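Galactan 1,3-beta-galactosidase (Phanerochaete chrysosporium, PDB 7BYS) probably cleaves beta-1,3-linked galactan from the chain end as an exo-acting family 43 glycoside hydrolase, and also carries a calcium-containing carbohydrate-binding module. Local coordinates at residues A[30-35]-A[116-121]; A[50-55]-A[60-65]. One frame throughout, in Å; residues are numbered along the deposited sequence.

Overall arrangement
Both contacts lie in the catalytic domain, a five-bladed beta-propeller of the family 43 type, and both involve the same four-stranded blade. Contact 2 is internal to it: the hairpin of 50-55 and 60-65 forms the blade's outer edge. Contact 1 leaves the blade, joining its strand 30-36 to a loop of the next one. The strand residues F34, C50 and Y51 are buried, while the partner segments 116-121 and 60-65 lie nearer the surface. Chemistry follows place: contact 1 has no hydrogen bond across it and relies on rings, a proline and sulfur, whereas contact 2 has a backbone ladder and bridging water across it, with an ion pair inside 60-65. The C50-C119 disulfide ties the two together.

Contact 1: residues A[30-35]-A[116-121]; sequences TFYWFG and KTPCGP
Y32 and F34 turn their rings toward the loop with the same first torsion: in each, CG is anti to the carbonyl carbon and beside the backbone N (chi1 -65° and -59°). Two residues apart on one strand, they project from the same face and meet P118 and C119 in different ways. Y32 takes the proline on one face of its ring. P118 CB sits 3.6 Å from the centroid of the Y32 ring, only 18° off the normal, a CH-pi contact that is shifted toward the rim, with Y32 CE2 the nearest ring atom at 3.4 Å from P118 CB. P118 CG carries the packing on to the phenol end, 3.7 Å from Y32 OH. At the edge of the same ring, in its plane, lies the sulfur of C119, with SG 3.7 Å from Y32 CD2: a sulfur-aromatic contact made by half of the disulfide to C50. The tyrosine is thus held by proline over a face and sulfur at a rim.

F34 presents its far end instead. Its CZ reaches 3.1 Å from P118 O, which lies in the plane of the ring, so the weakly positive aromatic rim faces a carbonyl oxygen; that oxygen also hydrogen-bonds to Y122 OH. The loop itself turns tightly, G120 N bonding back to T117 O at 3.1 Å.

Strand 30-36 runs between 22-27 and 48-53 in its blade, with F31 and W33 on the face away from P118. The loop 116-121 links strand 109-115 to the edge strand 123-128 of the next blade, so this contact and its disulfide fasten adjacent propeller blades together.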
ATOM      1  N   THR A  30     -20.743   4.952  -4.295  1.00 16.07           N
ATOM      2  CA  THR A  30     -20.145   3.643  -4.059  1.00 14.39           C
ATOM      3  C   THR A  30     -18.716   3.620  -4.583  1.00 13.72           C
ATOM      4  O   THR A  30     -18.437   4.090  -5.687  1.00 14.74           O
ATOM      5  CB  THR A  30     -20.953   2.534  -4.743  1.00 15.48           C
ATOM      6  OG1 THR A  30     -22.299   2.555  -4.253  1.00 20.55           O
ATOM      7  CG2 THR A  30     -20.355   1.162  -4.441  1.00 15.51           C
ATOM      8  N   PHE A  31     -17.813   3.073  -3.780  1.00 11.56           N
ATOM      9  CA  PHE A  31     -16.421   2.917  -4.167  1.00 10.34           C
ATOM     10  C   PHE A  31     -16.150   1.462  -4.523  1.00 11.38           C
ATOM     11  O   PHE A  31     -16.678   0.545  -3.880  1.00 11.68           O
ATOM     12  CB  PHE A  31     -15.482   3.383  -3.050  1.00 12.45           C
ATOM     13  CG  PHE A  31     -15.477   4.878  -2.865  1.00 12.64           C
ATOM     14  CD1 PHE A  31     -16.432   5.486  -2.071  1.00 14.72           C
ATOM     15  CD2 PHE A  31     -14.552   5.673  -3.528  1.00 12.96           C
ATOM     16  CE1 PHE A  31     -16.444   6.864  -1.909  1.00 14.23           C
ATOM     17  CE2 PHE A  31     -14.555   7.056  -3.368  1.00 16.42           C
ATOM     18  CZ  PHE A  31     -15.503   7.647  -2.572  1.00 16.23           C
ATOM     19  N   TYR A  32     -15.324   1.267  -5.550  1.00 11.36           N
ATOM     20  CA  TYR A  32     -14.941  -0.038  -6.075  1.00 10.07           C
ATOM     21  C   TYR A  32     -13.430  -0.154  -5.981  1.00  9.71           C
ATOM     22  O   TYR A  32     -12.705   0.712  -6.478  1.00 11.10           O
ATOM     23  CB  TYR A  32     -15.407  -0.209  -7.532  1.00  9.90           C
ATOM     24  CG  TYR A  32     -16.906  -0.214  -7.653  1.00 12.20           C
ATOM     25  CD1 TYR A  32     -17.633   0.977  -7.619  1.00 12.42           C
ATOM     26  CD2 TYR A  32     -17.600  -1.409  -7.768  1.00 14.25           C
ATOM     27  CE1 TYR A  32     -19.024   0.968  -7.697  1.00 14.54           C
ATOM     28  CE2 TYR A  32     -18.988  -1.419  -7.849  1.00 14.30           C
ATOM     29  CZ  TYR A  32     -19.682  -0.234  -7.807  1.00 15.81           C
ATOM     30  OH  TYR A  32     -21.060  -0.251  -7.887  1.00 19.42           O
ATOM     31  N   TRP A  33     -12.965  -1.206  -5.323  1.00  9.07           N
ATOM     32  CA  TRP A  33     -11.546  -1.504  -5.194  1.00  7.79           C
ATOM     33  C   TRP A  33     -11.266  -2.733  -6.047  1.00  8.68           C
ATOM     34  O   TRP A  33     -11.774  -3.820  -5.761  1.00  9.67           O
ATOM     35  CB  TRP A  33     -11.231  -1.727  -3.713  1.00  8.30           C
ATOM     36  CG  TRP A  33      -9.796  -2.046  -3.387  1.00  9.22           C
ATOM     37  CD1 TRP A  33      -8.745  -2.177  -4.256  1.00  8.41           C
ATOM     38  CD2 TRP A  33      -9.263  -2.281  -2.073  1.00  8.77           C
ATOM     39  NE1 TRP A  33      -7.595  -2.483  -3.555  1.00  8.44           N
ATOM     40  CE2 TRP A  33      -7.889  -2.559  -2.217  1.00  8.49           C
ATOM     41  CE3 TRP A  33      -9.826  -2.304  -0.787  1.00  9.65           C
ATOM     42  CZ2 TRP A  33      -7.061  -2.833  -1.122  1.00  9.21           C
ATOM     43  CZ3 TRP A  33      -9.010  -2.581   0.295  1.00  9.50           C
ATOM     44  CH2 TRP A  33      -7.643  -2.847   0.127  1.00  9.87           C
ATOM     45  N   PHE A  34     -10.502  -2.539  -7.122  1.00  8.34           N
ATOM     46  CA  PHE A  34     -10.028  -3.614  -7.975  1.00  8.22           C
ATOM     47  C   PHE A  34      -8.581  -3.914  -7.632  1.00  8.55           C
ATOM     48  O   PHE A  34      -7.811  -3.010  -7.316  1.00  8.97           O
ATOM     49  CB  PHE A  34     -10.075  -3.197  -9.446  1.00  9.30           C
ATOM     50  CG  PHE A  34     -11.436  -2.809  -9.921  1.00  8.67           C
ATOM     51  CD1 PHE A  34     -11.875  -1.502  -9.825  1.00 10.27           C
ATOM     52  CD2 PHE A  34     -12.276  -3.756 -10.469  1.00  9.89           C
ATOM     53  CE1 PHE A  34     -13.145  -1.140 -10.260  1.00 10.90           C
ATOM     54  CE2 PHE A  34     -13.550  -3.397 -10.902  1.00 11.88           C
ATOM     55  CZ  PHE A  34     -13.983  -2.097 -10.795  1.00  9.24           C
ATOM     56  N   GLY A  35      -8.199  -5.179  -7.721  1.00  8.00           N
ATOM     57  CA  GLY A  35      -6.807  -5.476  -7.450  1.00  8.84           C
ATOM     58  C   GLY A  35      -6.456  -6.879  -7.870  1.00  8.97           C
ATOM     59  O   GLY A  35      -7.291  -7.634  -8.374  1.00  9.97           O
ATOM     60  N   LYS A 116     -20.220  -3.354 -18.860  1.00 11.53           N
ATOM     61  CA  LYS A 116     -21.315  -2.405 -18.730  1.00 12.93           C
ATOM     62  C   LYS A 116     -21.674  -2.090 -17.281  1.00 17.52           C
ATOM     63  O   LYS A 116     -22.435  -1.144 -17.036  1.00 15.81           O
ATOM     64  CB  LYS A 116     -22.557  -2.894 -19.484  1.00 18.61           C
ATOM     65  CG  LYS A 116     -22.306  -3.163 -20.951  1.00 19.74           C
ATOM     66  CD  LYS A 116     -21.873  -1.906 -21.684  1.00 24.81           C
ATOM     67  CE  LYS A 116     -23.002  -0.897 -21.766  1.00 25.17           C
ATOM     68  NZ  LYS A 116     -22.676   0.201 -22.723  1.00 24.76           N
ATOM     69  N   THR A 117     -21.142  -2.833 -16.321  1.00 13.58           N
ATOM     70  CA  THR A 117     -21.359  -2.581 -14.906  1.00 15.28           C
ATOM     71  C   THR A 117     -19.999  -2.511 -14.234  1.00 12.30           C
ATOM     72  O   THR A 117     -19.023  -3.065 -14.749  1.00 14.01           O
ATOM     73  CB  THR A 117     -22.205  -3.691 -14.266  1.00 17.28           C
ATOM     74  OG1 THR A 117     -21.524  -4.944 -14.390  1.00 19.66           O
ATOM     75  CG2 THR A 117     -23.562  -3.786 -14.965  1.00 20.11           C
ATOM     76  N   PRO A 118     -19.897  -1.818 -13.092  1.00 12.15           N
ATOM     77  CA  PRO A 118     -18.569  -1.623 -12.477  1.00 13.85           C
ATOM     78  C   PRO A 118     -17.828  -2.900 -12.117  1.00 12.83           C
ATOM     79  O   PRO A 118     -16.610  -2.960 -12.299  1.00 12.08           O
ATOM     80  CB  PRO A 118     -18.874  -0.793 -11.226  1.00 15.24           C
ATOM     81  CG  PRO A 118     -20.174  -0.160 -11.473  1.00 20.97           C
ATOM     82  CD  PRO A 118     -20.944  -1.024 -12.419  1.00 13.84           C
ATOM     83  N   CYS A 119     -18.499  -3.919 -11.584  1.00 14.28           N
ATOM     84  CA  CYS A 119     -17.764  -5.142 -11.284  1.00 13.49           C
ATOM     85  C   CYS A 119     -17.792  -6.145 -12.422  1.00 14.51           C
ATOM     86  O   CYS A 119     -17.153  -7.191 -12.320  1.00 15.44           O
ATOM     87  CB  CYS A 119     -18.239  -5.802  -9.983  1.00 16.64           C
ATOM     88  SG  CYS A 119     -17.667  -5.030  -8.429  1.00 16.17           S
ATOM     89  N   GLY A 120     -18.483  -5.842 -13.519  1.00 13.01           N
ATOM     90  CA  GLY A 120     -18.462  -6.712 -14.662  1.00 15.49           C
ATOM     91  C   GLY A 120     -19.247  -7.976 -14.397  1.00 15.72           C
ATOM     92  O   GLY A 120     -20.360  -7.929 -13.868  1.00 17.57           O
ATOM     93  N   PRO A 121     -18.670  -9.139 -14.720  1.00 16.79           N
ATOM     94  CA  PRO A 121     -17.294  -9.387 -15.179  1.00 15.63           C
ATOM     95  C   PRO A 121     -16.937  -8.723 -16.499  1.00 15.83           C
ATOM     96  O   PRO A 121     -17.811  -8.475 -17.336  1.00 17.41           O
ATOM     97  CB  PRO A 121     -17.248 -10.912 -15.344  1.00 17.70           C
ATOM     98  CG  PRO A 121     -18.327 -11.415 -14.447  1.00 22.56           C
ATOM     99  CD  PRO A 121     -19.417 -10.397 -14.544  1.00 21.84           C
TER

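Contact 2: residues A[50-55]-A[60-65]; sequences CYTSSD and SRQNDA
The Y51 ring has the aliphatic chain of R61 across one face, CG lying 4.0 Å from the centroid of the Y51 ring in a CH-pi contact displaced toward the rim. Farther out, Y51 OH sits over one face of the R61 guanidinium, whose plane is 30° from that of the ring, while a water occupies the guanidinium edge, in plane. R61 spans the tyrosine because CG is anti to the backbone N (chi1 -168°) and the chain stays extended to NE. NH2 then forms a salt bridge to D64, 3.0 Å from OD1 on its syn lone pair, and a second one to D37; Y51 OH has its own hydrogen bond with Q18 N.

The water accepts from C50 N and R61 NE and donates to Q62 O and D64 OD1, four bonds that knit the end of the hairpin. With an alanine in place of R61, D64 and D37 would probably lose this shared charge, Y51 cover on one face and the water one donor.

Beneath this, Y51 and R61 form a non-hydrogen-bonded antiparallel pair and T52 and S60 a hydrogen-bonded one, with N to O distances of 2.9 Å both from T52 N to S60 O and from S60 N to T52 O. S60 O also accepts from Q62 NE2 at 3.1 Å, on the opposite face of its carbonyl plane from T52 N. Q62 N bonds to C50 O.

Strand 60-61 is an edge strand of its blade; strand 48-53 lies between it and 30-36, to which Y51 and S53 are hydrogen-bonded through W33 and F31.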
ATOM      1  N   CYS A  50     -12.965  -7.551  -7.138  1.00 10.42           N
ATOM      2  CA  CYS A  50     -13.818  -6.375  -7.103  1.00 10.65           C
ATOM      3  C   CYS A  50     -14.510  -6.331  -5.754  1.00 11.55           C
ATOM      4  O   CYS A  50     -15.315  -7.220  -5.447  1.00 13.50           O
ATOM      5  CB  CYS A  50     -14.870  -6.441  -8.219  1.00 11.77           C
ATOM      6  SG  CYS A  50     -15.661  -4.812  -8.561  1.00 14.23           S
ATOM      7  N   TYR A  51     -14.213  -5.298  -4.969  1.00 10.73           N
ATOM      8  CA  TYR A  51     -14.830  -5.077  -3.668  1.00 12.04           C
ATOM      9  C   TYR A  51     -15.537  -3.732  -3.681  1.00 11.58           C
ATOM     10  O   TYR A  51     -15.049  -2.776  -4.283  1.00 11.17           O
ATOM     11  CB  TYR A  51     -13.777  -5.036  -2.553  1.00 10.83           C
ATOM     12  CG  TYR A  51     -12.986  -6.303  -2.353  1.00 10.80           C
ATOM     13  CD1 TYR A  51     -11.929  -6.615  -3.184  1.00  9.83           C
ATOM     14  CD2 TYR A  51     -13.288  -7.173  -1.306  1.00  9.40           C
ATOM     15  CE1 TYR A  51     -11.198  -7.771  -3.005  1.00  9.06           C
ATOM     16  CE2 TYR A  51     -12.557  -8.337  -1.110  1.00  9.20           C
ATOM     17  CZ  TYR A  51     -11.514  -8.634  -1.959  1.00 10.01           C
ATOM     18  OH  TYR A  51     -10.753  -9.774  -1.808  1.00 10.81           O
ATOM     19  N   THR A  52     -16.666  -3.650  -2.987  1.00 11.97           N
ATOM     20  CA  THR A  52     -17.427  -2.412  -2.932  1.00 11.49           C
ATOM     21  C   THR A  52     -17.538  -1.896  -1.500  1.00 12.10           C
ATOM     22  O   THR A  52     -17.512  -2.668  -0.534  1.00 11.22           O
ATOM     23  CB  THR A  52     -18.825  -2.588  -3.527  1.00 11.80           C
ATOM     24  OG1 THR A  52     -19.574  -3.477  -2.696  1.00 15.26           O
ATOM     25  CG2 THR A  52     -18.756  -3.154  -4.938  1.00 15.80           C
ATOM     26  N   SER A  53     -17.663  -0.575  -1.364  1.00 11.94           N
ATOM     27  CA  SER A  53     -17.849   0.032  -0.054  1.00 12.36           C
ATOM     28  C   SER A  53     -18.430   1.423  -0.236  1.00 13.91           C
ATOM     29  O   SER A  53     -18.230   2.059  -1.271  1.00 13.75           O
ATOM     30  CB  SER A  53     -16.496   0.147   0.660  0.60 13.50           C
ATOM     31  OG  SER A  53     -16.584   0.861   1.877  0.60 11.40           O
ATOM     32  N   SER A  54     -19.139   1.893   0.785  1.00 13.82           N
ATOM     33  CA  SER A  54     -19.560   3.284   0.840  1.00 16.14           C
ATOM     34  C   SER A  54     -18.698   4.135   1.760  1.00 15.92           C
ATOM     35  O   SER A  54     -18.832   5.366   1.743  1.00 19.00           O
ATOM     36  CB  SER A  54     -21.016   3.372   1.288  1.00 19.09           C
ATOM     37  OG  SER A  54     -21.129   2.971   2.642  0.63 19.12           O
ATOM     38  N   ASP A  55     -17.809   3.515   2.548  1.00 13.72           N
ATOM     39  CA  ASP A  55     -17.045   4.230   3.561  1.00 14.03           C
ATOM     40  C   ASP A  55     -15.536   4.036   3.470  1.00 14.47           C
ATOM     41  O   ASP A  55     -14.815   4.610   4.292  1.00 14.61           O
ATOM     42  CB  ASP A  55     -17.523   3.874   4.981  1.00 15.77           C
ATOM     43  CG  ASP A  55     -17.418   2.384   5.297  1.00 21.46           C
ATOM     44  OD1 ASP A  55     -16.674   1.654   4.611  1.00 15.33           O
ATOM     45  OD2 ASP A  55     -18.087   1.941   6.258  1.00 28.05           O
ATOM     46  N   SER A  60     -17.051  -5.240   0.618  1.00 11.24           N
ATOM     47  CA  SER A  60     -17.863  -6.407   0.311  1.00 12.21           C
ATOM     48  C   SER A  60     -17.392  -6.990  -1.015  1.00 12.06           C
ATOM     49  O   SER A  60     -17.427  -6.303  -2.041  1.00 13.31           O
ATOM     50  CB  SER A  60     -19.327  -5.982   0.208  0.55 14.59           C
ATOM     51  OG  SER A  60     -20.181  -7.097   0.053  0.55 15.99           O
ATOM     52  N   ARG A  61     -16.957  -8.249  -0.998  1.00 11.89           N
ATOM     53  CA  ARG A  61     -16.410  -8.865  -2.199  1.00 11.93           C
ATOM     54  C   ARG A  61     -17.510  -9.300  -3.161  1.00 15.22           C
ATOM     55  O   ARG A  61     -18.417 -10.057  -2.789  1.00 14.65           O
ATOM     56  CB  ARG A  61     -15.503 -10.042  -1.850  1.00 10.16           C
ATOM     57  CG  ARG A  61     -14.715 -10.484  -3.057  1.00 10.79           C
ATOM     58  CD  ARG A  61     -13.656 -11.503  -2.743  1.00 11.86           C
ATOM     59  NE  ARG A  61     -12.867 -11.749  -3.941  1.00 12.64           N
ATOM     60  CZ  ARG A  61     -11.767 -12.492  -3.996  1.00 14.31           C
ATOM     61  NH1 ARG A  61     -11.301 -13.073  -2.895  1.00 18.41           N
ATOM     62  NH2 ARG A  61     -11.134 -12.656  -5.157  1.00 13.54           N
ATOM     63  N   GLN A  62     -17.429  -8.819  -4.395  1.00 12.68           N
ATOM     64  CA  GLN A  62     -18.316  -9.246  -5.466  1.00 10.61           C
ATOM     65  C   GLN A  62     -17.607 -10.289  -6.316  1.00 11.81           C
ATOM     66  O   GLN A  62     -16.436 -10.616  -6.098  1.00 12.08           O
ATOM     67  CB  GLN A  62     -18.735  -8.045  -6.325  1.00 14.11           C
ATOM     68  CG  GLN A  62     -19.116  -6.820  -5.519  1.00 13.60           C
ATOM     69  CD  GLN A  62     -20.318  -7.072  -4.645  1.00 16.30           C
ATOM     70  OE1 GLN A  62     -21.330  -7.600  -5.106  1.00 16.88           O
ATOM     71  NE2 GLN A  62     -20.218  -6.695  -3.370  1.00 16.65           N
ATOM     72  N   ASN A  63     -18.334 -10.835  -7.287  1.00 13.28           N
ATOM     73  CA  ASN A  63     -17.702 -11.738  -8.238  1.00 13.37           C
ATOM     74  C   ASN A  63     -16.506 -11.046  -8.897  1.00 12.95           C
ATOM     75  O   ASN A  63     -16.490  -9.826  -9.078  1.00 13.20           O
ATOM     76  CB  ASN A  63     -18.730 -12.198  -9.279  1.00 14.50           C
ATOM     77  CG  ASN A  63     -19.818 -13.080  -8.668  1.00 16.81           C
ATOM     78  OD1 ASN A  63     -19.524 -14.094  -8.037  1.00 19.16           O
ATOM     79  ND2 ASN A  63     -21.074 -12.684  -8.840  1.00 17.76           N
ATOM     80  N   ASP A  64     -15.482 -11.830  -9.224  1.00 11.81           N
ATOM     81  CA  ASP A  64     -14.264 -11.262  -9.788  1.00 12.81           C
ATOM     82  C   ASP A  64     -14.560 -10.470 -11.057  1.00 13.33           C
ATOM     83  O   ASP A  64     -15.409 -10.849 -11.869  1.00 14.47           O
ATOM     84  CB  ASP A  64     -13.259 -12.371 -10.090  1.00 11.88           C
ATOM     85  CG  ASP A  64     -12.683 -12.997  -8.834  1.00 12.44           C
ATOM     86  OD1 ASP A  64     -12.616 -12.314  -7.793  1.00 13.93           O
ATOM     87  OD2 ASP A  64     -12.279 -14.179  -8.905  1.00 15.04           O
ATOM     88  N   ALA A  65     -13.846  -9.360 -11.224  1.00 11.13           N
ATOM     89  CA  ALA A  65     -14.046  -8.529 -12.401  1.00 10.26           C
ATOM     90  C   ALA A  65     -13.356  -9.095 -13.639  1.00 12.03           C
ATOM     91  O   ALA A  65     -13.823  -8.868 -14.762  1.00 11.74           O
ATOM     92  CB  ALA A  65     -13.533  -7.114 -12.128  1.00 11.61           C
TER
HETATM   93  O   HOH W   1     -13.779 -10.335  -6.392  1.00 11.52           O